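Local coordinates for protein glucanase (Clostridium thermocellum, PDB 5GXX) that probably cleaves internal beta-1,4-glucosidic linkages of cellulose as a family 9 endoglucanase of the cellulosome, at residues Tyr265-Thr277 with Tyr315-Tyr328. The protein carries 1 engineered substitution. Numbering follows the deposited sequence. Where two conformers were deposited one is given.
Sequences YHKFAQMHLDWWT and YADSINDPALKQKY
Tyr-315 inserts as a knob among His-266, Ala-269, Gln-270 and Leu-273, and its hydroxyl is gripped twice at the far end. His-266 ND1 meets Tyr-315 OH in the plane of the imidazole at 2.7 Å, nearly straight at 175°. Gln-270 NE2 donates to the same Tyr-315 OH over 2.9 Å, with the oxygen lying close to the amide plane. The phenol, sent across by a CG anti to its backbone N (chi1 -173°), takes Ala-269 CB over one face, 3.9 Å from the ring centroid, a CH-pi contact; Ile-319 CG2 lies on the opposite face. Leu-273 bridges the two tyrosines: CD1 is 3.7 Å from Tyr-315 CD2 and stands almost on the normal of the Tyr-328 ring, 4.2 Å from its centroid. At the other end, Asp-274 OD1 accepts from Tyr-328 OH at 2.7 Å and forms a salt bridge with Lys-327 NZ at 2.8 Å, the two donors arriving from opposite faces of the carboxylate. A water joins Asp-274 OD2 to the same ammonium. The axes of segments 265-276 and 322-328 are inclined at 44°. Their parent helices, 263-276 and 322-340, thus meet beside the end of helix 301-318 within the helical catalytic domain, an (alpha/alpha)6 barrel in family 9, while Tyr-265 and Phe-268 pack on helix 249-260.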
loop_
_atom_site.group_PDB
_atom_site.type_symbol
_atom_site.label_atom_id
_atom_site.label_comp_id
_atom_site.label_asym_id
_atom_site.label_seq_id
_atom_site.Cartn_x
_atom_site.Cartn_y
_atom_site.Cartn_z
ATOM N N TYR A 265 -11.222 -27.298 60.477
ATOM C CA TYR A 265 -11.776 -26.431 59.438
ATOM C C TYR A 265 -12.012 -25.031 59.998
ATOM O O TYR A 265 -11.872 -24.035 59.283
ATOM C CB TYR A 265 -13.057 -27.008 58.835
ATOM C CG TYR A 265 -12.834 -28.382 58.245
ATOM C CD1 TYR A 265 -11.907 -28.563 57.225
ATOM C CD2 TYR A 265 -13.524 -29.496 58.716
ATOM C CE1 TYR A 265 -11.668 -29.805 56.677
ATOM C CE2 TYR A 265 -13.284 -30.761 58.176
ATOM C CZ TYR A 265 -12.355 -30.899 57.161
ATOM O OH TYR A 265 -12.085 -32.125 56.599
ATOM N N HIS A 266 -12.383 -24.967 61.275
ATOM C CA HIS A 266 -12.582 -23.691 61.950
ATOM C C HIS A 266 -11.265 -22.962 62.174
ATOM O O HIS A 266 -11.164 -21.751 61.934
ATOM C CB HIS A 266 -13.357 -23.866 63.263
ATOM C CG HIS A 266 -14.822 -24.059 63.059
ATOM N ND1 HIS A 266 -15.664 -23.034 62.684
ATOM C CD2 HIS A 266 -15.598 -25.167 63.156
ATOM C CE1 HIS A 266 -16.896 -23.495 62.563
ATOM N NE2 HIS A 266 -16.880 -24.789 62.836
ATOM N N LYS A 267 -10.246 -23.710 62.583
ATOM C CA LYS A 267 -8.905 -23.167 62.728
ATOM C C LYS A 267 -8.417 -22.568 61.416
ATOM O O LYS A 267 -7.876 -21.447 61.424
ATOM C CB LYS A 267 -7.917 -24.226 63.222
ATOM C CG LYS A 267 -6.471 -23.767 63.296
ATOM C CD LYS A 267 -5.576 -24.826 63.933
ATOM C CE LYS A 267 -4.151 -24.308 64.060
ATOM N NZ LYS A 267 -3.354 -25.163 64.982
ATOM N N PHE A 268 -8.581 -23.321 60.328
ATOM C CA PHE A 268 -8.198 -22.822 59.008
ATOM C C PHE A 268 -8.951 -21.552 58.619
ATOM O O PHE A 268 -8.307 -20.581 58.209
ATOM C CB PHE A 268 -8.358 -23.870 57.899
ATOM C CG PHE A 268 -8.056 -23.299 56.539
ATOM C CD1 PHE A 268 -6.752 -23.288 56.076
ATOM C CD2 PHE A 268 -9.050 -22.669 55.796
ATOM C CE1 PHE A 268 -6.446 -22.717 54.841
ATOM C CE2 PHE A 268 -8.757 -22.099 54.564
ATOM C CZ PHE A 268 -7.450 -22.114 54.095
ATOM N N ALA A 269 -10.279 -21.554 58.736
ATOM C CA ALA A 269 -11.107 -20.419 58.324
ATOM C C ALA A 269 -10.688 -19.176 59.102
ATOM O O ALA A 269 -10.610 -18.103 58.514
ATOM C CB ALA A 269 -12.591 -20.716 58.548
ATOM N N GLN A 270 -10.430 -19.311 60.404
ATOM C CA GLN A 270 -10.072 -18.163 61.236
ATOM C C GLN A 270 -8.664 -17.645 60.927
ATOM O O GLN A 270 -8.436 -16.432 60.914
ATOM C CB GLN A 270 -10.271 -18.467 62.730
ATOM C CG GLN A 270 -11.733 -18.635 63.094
ATOM C CD GLN A 270 -11.966 -19.245 64.458
ATOM O OE1 GLN A 270 -11.126 -19.142 65.360
ATOM N NE2 GLN A 270 -13.118 -19.885 64.623
ATOM N N MET A 271 -7.737 -18.550 60.629
ATOM C CA MET A 271 -6.380 -18.155 60.239
ATOM C C MET A 271 -6.408 -17.381 58.906
ATOM O O MET A 271 -5.843 -16.272 58.772
ATOM C CB MET A 271 -5.490 -19.400 60.120
ATOM C CG MET A 271 -4.051 -19.107 59.718
ATOM S SD MET A 271 -3.065 -20.622 59.627
ATOM C CE MET A 271 -3.704 -21.571 61.008
ATOM N N HIS A 272 -7.120 -17.944 57.936
ATOM C CA HIS A 272 -7.258 -17.354 56.608
ATOM C C HIS A 272 -7.943 -15.984 56.680
ATOM O O HIS A 272 -7.428 -14.971 56.158
ATOM C CB HIS A 272 -8.054 -18.315 55.709
ATOM C CG HIS A 272 -8.574 -17.703 54.441
ATOM N ND1 HIS A 272 -7.758 -17.320 53.396
ATOM C CD2 HIS A 272 -9.839 -17.390 54.057
ATOM C CE1 HIS A 272 -8.494 -16.767 52.444
ATOM N NE2 HIS A 272 -9.762 -16.817 52.807
ATOM N N LEU A 273 -9.087 -15.935 57.355
ATOM C CA LEU A 273 -9.800 -14.660 57.435
ATOM C C LEU A 273 -9.043 -13.632 58.273
ATOM O O LEU A 273 -9.009 -12.448 57.923
ATOM C CB LEU A 273 -11.250 -14.816 57.904
ATOM C CG LEU A 273 -12.162 -15.528 56.907
ATOM C CD1 LEU A 273 -13.487 -15.913 57.561
ATOM C CD2 LEU A 273 -12.360 -14.766 55.599
ATOM N N ASP A 274 -8.404 -14.082 59.356
ATOM C CA ASP A 274 -7.634 -13.143 60.173
ATOM C C ASP A 274 -6.547 -12.485 59.320
ATOM O O ASP A 274 -6.289 -11.296 59.454
ATOM C CB ASP A 274 -6.997 -13.850 61.372
ATOM C CG ASP A 274 -7.985 -14.100 62.508
ATOM O OD1 ASP A 274 -9.185 -13.752 62.389
ATOM O OD2 ASP A 274 -7.512 -14.608 63.542
ATOM N N TRP A 275 -5.908 -13.264 58.452
ATOM C CA TRP A 275 -4.860 -12.740 57.585
ATOM C C TRP A 275 -5.354 -11.628 56.673
ATOM O O TRP A 275 -4.580 -10.747 56.329
ATOM C CB TRP A 275 -4.199 -13.874 56.792
ATOM C CG TRP A 275 -3.045 -13.474 55.914
ATOM C CD1 TRP A 275 -1.746 -13.277 56.284
ATOM C CD2 TRP A 275 -3.108 -13.200 54.510
ATOM N NE1 TRP A 275 -0.993 -12.873 55.192
ATOM C CE2 TRP A 275 -1.809 -12.840 54.090
ATOM C CE3 TRP A 275 -4.139 -13.239 53.563
ATOM C CZ2 TRP A 275 -1.514 -12.537 52.763
ATOM C CZ3 TRP A 275 -3.847 -12.943 52.244
ATOM C CH2 TRP A 275 -2.542 -12.597 51.859
ATOM N N TRP A 276 -6.623 -11.702 56.294
ATOM C CA TRP A 276 -7.270 -10.694 55.471
ATOM C C TRP A 276 -7.741 -9.452 56.245
ATOM O O TRP A 276 -7.968 -8.414 55.628
ATOM C CB TRP A 276 -8.454 -11.341 54.752
ATOM C CG TRP A 276 -8.019 -12.015 53.498
ATOM C CD1 TRP A 276 -7.610 -13.321 53.343
ATOM C CD2 TRP A 276 -7.901 -11.400 52.214
ATOM N NE1 TRP A 276 -7.255 -13.545 52.027
ATOM C CE2 TRP A 276 -7.424 -12.378 51.317
ATOM C CE3 TRP A 276 -8.194 -10.115 51.729
ATOM C CZ2 TRP A 276 -7.201 -12.094 49.962
ATOM C CZ3 TRP A 276 -7.992 -9.843 50.385
ATOM C CH2 TRP A 276 -7.494 -10.831 49.513
ATOM N N THR A 277 -7.911 -9.561 57.561
ATOM C CA THR A 277 -8.453 -8.467 58.367
ATOM C C THR A 277 -7.365 -7.460 58.751
ATOM O O THR A 277 -6.184 -7.795 58.757
ATOM C CB THR A 277 -9.100 -8.977 59.672
ATOM O OG1 THR A 277 -8.096 -9.544 60.529
ATOM C CG2 THR A 277 -10.238 -9.964 59.389
ATOM N N TYR A 315 -18.970 -17.121 56.697
ATOM C CA TYR A 315 -18.363 -17.685 57.885
ATOM C C TYR A 315 -18.916 -17.017 59.147
ATOM O O TYR A 315 -19.316 -17.699 60.094
ATOM C CB TYR A 315 -16.834 -17.617 57.838
ATOM C CG TYR A 315 -16.253 -18.372 59.015
ATOM C CD1 TYR A 315 -16.396 -19.768 59.111
ATOM C CD2 TYR A 315 -15.590 -17.694 60.047
ATOM C CE1 TYR A 315 -15.921 -20.463 60.205
ATOM C CE2 TYR A 315 -15.088 -18.397 61.147
ATOM C CZ TYR A 315 -15.253 -19.774 61.208
ATOM O OH TYR A 315 -14.769 -20.495 62.277
ATOM N N ALA A 316 -18.971 -15.693 59.156
ATOM C CA ALA A 316 -19.519 -14.978 60.308
ATOM C C ALA A 316 -20.951 -15.410 60.607
ATOM O O ALA A 316 -21.325 -15.589 61.760
ATOM C CB ALA A 316 -19.462 -13.475 60.080
ATOM N N ASP A 317 -21.761 -15.577 59.570
ATOM C CA ASP A 317 -23.148 -15.991 59.767
ATOM C C ASP A 317 -23.285 -17.413 60.293
ATOM O O ASP A 317 -24.352 -17.777 60.807
ATOM C CB ASP A 317 -23.914 -15.875 58.452
ATOM C CG ASP A 317 -24.296 -14.450 58.127
ATOM O OD1 ASP A 317 -24.245 -13.596 59.042
ATOM O OD2 ASP A 317 -24.652 -14.187 56.960
ATOM N N SER A 318 -22.224 -18.208 60.169
ATOM C CA SER A 318 -22.281 -19.630 60.514
ATOM C C SER A 318 -21.731 -19.932 61.906
ATOM O O SER A 318 -21.761 -21.084 62.343
ATOM C CB SER A 318 -21.509 -20.462 59.491
ATOM O OG SER A 318 -20.115 -20.347 59.712
ATOM N N ILE A 319 -21.214 -18.907 62.577
ATOM C CA ILE A 319 -20.635 -19.051 63.907
ATOM C C ILE A 319 -21.368 -18.190 64.927
ATOM O O ILE A 319 -22.148 -17.309 64.564
ATOM C CB ILE A 319 -19.123 -18.704 63.938
ATOM C CG1 ILE A 319 -18.862 -17.223 63.625
ATOM C CG2 ILE A 319 -18.344 -19.628 63.010
ATOM C CD1 ILE A 319 -17.429 -16.781 63.819
ATOM N N ASN A 320 -21.075 -18.430 66.202
ATOM C CA ASN A 320 -21.740 -17.730 67.299
ATOM C C ASN A 320 -20.914 -16.707 68.072
ATOM O O ASN A 320 -21.488 -15.818 68.695
ATOM C CB ASN A 320 -22.325 -18.741 68.291
ATOM C CG ASN A 320 -23.479 -19.529 67.707
ATOM O OD1 ASN A 320 -24.273 -19.011 66.916
ATOM N ND2 ASN A 320 -23.581 -20.795 68.097
ATOM N N ASP A 321 -19.589 -16.821 68.035
ATOM C CA ASP A 321 -18.739 -15.916 68.800
ATOM C C ASP A 321 -18.948 -14.464 68.381
ATOM O O ASP A 321 -18.700 -14.104 67.232
ATOM C CB ASP A 321 -17.256 -16.262 68.672
ATOM C CG ASP A 321 -16.404 -15.468 69.650
ATOM O OD1 ASP A 321 -16.518 -15.712 70.870
ATOM O OD2 ASP A 321 -15.650 -14.572 69.228
ATOM N N PRO A 322 -19.389 -13.620 69.324
ATOM C CA PRO A 322 -19.708 -12.240 68.972
ATOM C C PRO A 322 -18.513 -11.443 68.441
ATOM O O PRO A 322 -18.681 -10.700 67.468
ATOM C CB PRO A 322 -20.203 -11.647 70.297
ATOM C CG PRO A 322 -20.743 -12.835 71.053
ATOM C CD PRO A 322 -19.790 -13.948 70.707
ATOM N N ALA A 323 -17.342 -11.591 69.058
ATOM C CA ALA A 323 -16.160 -10.854 68.616
ATOM C C ALA A 323 -15.693 -11.268 67.215
ATOM O O ALA A 323 -15.375 -10.403 66.402
ATOM C CB ALA A 323 -15.022 -10.928 69.641
ATOM N N LEU A 324 -15.662 -12.569 66.936
ATOM C CA LEU A 324 -15.328 -13.058 65.596
ATOM C C LEU A 324 -16.355 -12.616 64.556
ATOM O O LEU A 324 -15.982 -12.169 63.470
ATOM C CB LEU A 324 -15.148 -14.583 65.563
ATOM C CG LEU A 324 -13.963 -15.233 66.297
ATOM C CD1 LEU A 324 -14.090 -16.754 66.270
ATOM C CD2 LEU A 324 -12.595 -14.818 65.754
ATOM N N LYS A 325 -17.639 -12.730 64.883
ATOM C CA LYS A 325 -18.689 -12.296 63.968
ATOM C C LYS A 325 -18.533 -10.830 63.580
ATOM O O LYS A 325 -18.611 -10.486 62.399
ATOM C CB LYS A 325 -20.083 -12.520 64.564
ATOM C CG LYS A 325 -20.539 -13.953 64.524
ATOM C CD LYS A 325 -21.754 -14.172 65.430
ATOM C CE LYS A 325 -23.054 -13.862 64.714
ATOM N NZ LYS A 325 -23.464 -14.864 63.686
ATOM N N GLN A 326 -18.314 -9.963 64.566
ATOM C CA GLN A 326 -18.162 -8.527 64.320
ATOM C C GLN A 326 -16.909 -8.223 63.498
ATOM O O GLN A 326 -16.943 -7.429 62.546
ATOM C CB GLN A 326 -18.088 -7.791 65.655
ATOM C CG GLN A 326 -17.945 -6.286 65.535
ATOM C CD GLN A 326 -17.974 -5.624 66.892
ATOM O OE1 GLN A 326 -16.931 -5.372 67.498
ATOM N NE2 GLN A 326 -19.176 -5.360 67.389
ATOM N N LYS A 327 -15.808 -8.870 63.859
ATOM C CA LYS A 327 -14.556 -8.654 63.134
ATOM C C LYS A 327 -14.706 -9.070 61.665
ATOM O O LYS A 327 -14.280 -8.348 60.771
ATOM C CB LYS A 327 -13.401 -9.404 63.799
ATOM C CG LYS A 327 -12.111 -9.452 62.987
ATOM C CD LYS A 327 -10.927 -10.070 63.723
ATOM C CE LYS A 327 -11.156 -11.543 63.993
ATOM N NZ LYS A 327 -9.919 -12.130 64.601
ATOM N N TYR A 328 -15.298 -10.233 61.408
ATOM C CA TYR A 328 -15.396 -10.663 60.012
ATOM C C TYR A 328 -16.442 -9.913 59.205
ATOM O O TYR A 328 -16.208 -9.625 58.030
ATOM C CB TYR A 328 -15.601 -12.177 59.914
ATOM C CG TYR A 328 -14.472 -12.968 60.526
ATOM C CD1 TYR A 328 -13.147 -12.580 60.395
ATOM C CD2 TYR A 328 -14.740 -14.136 61.234
ATOM C CE1 TYR A 328 -12.117 -13.303 60.961
ATOM C CE2 TYR A 328 -13.724 -14.865 61.799
ATOM C CZ TYR A 328 -12.419 -14.452 61.676
ATOM O OH TYR A 328 -11.427 -15.210 62.260
HETATM O O HOH W 1 -9.062 -14.610 65.719
HETATM O O HOH W 2 -7.444 -10.593 62.949
#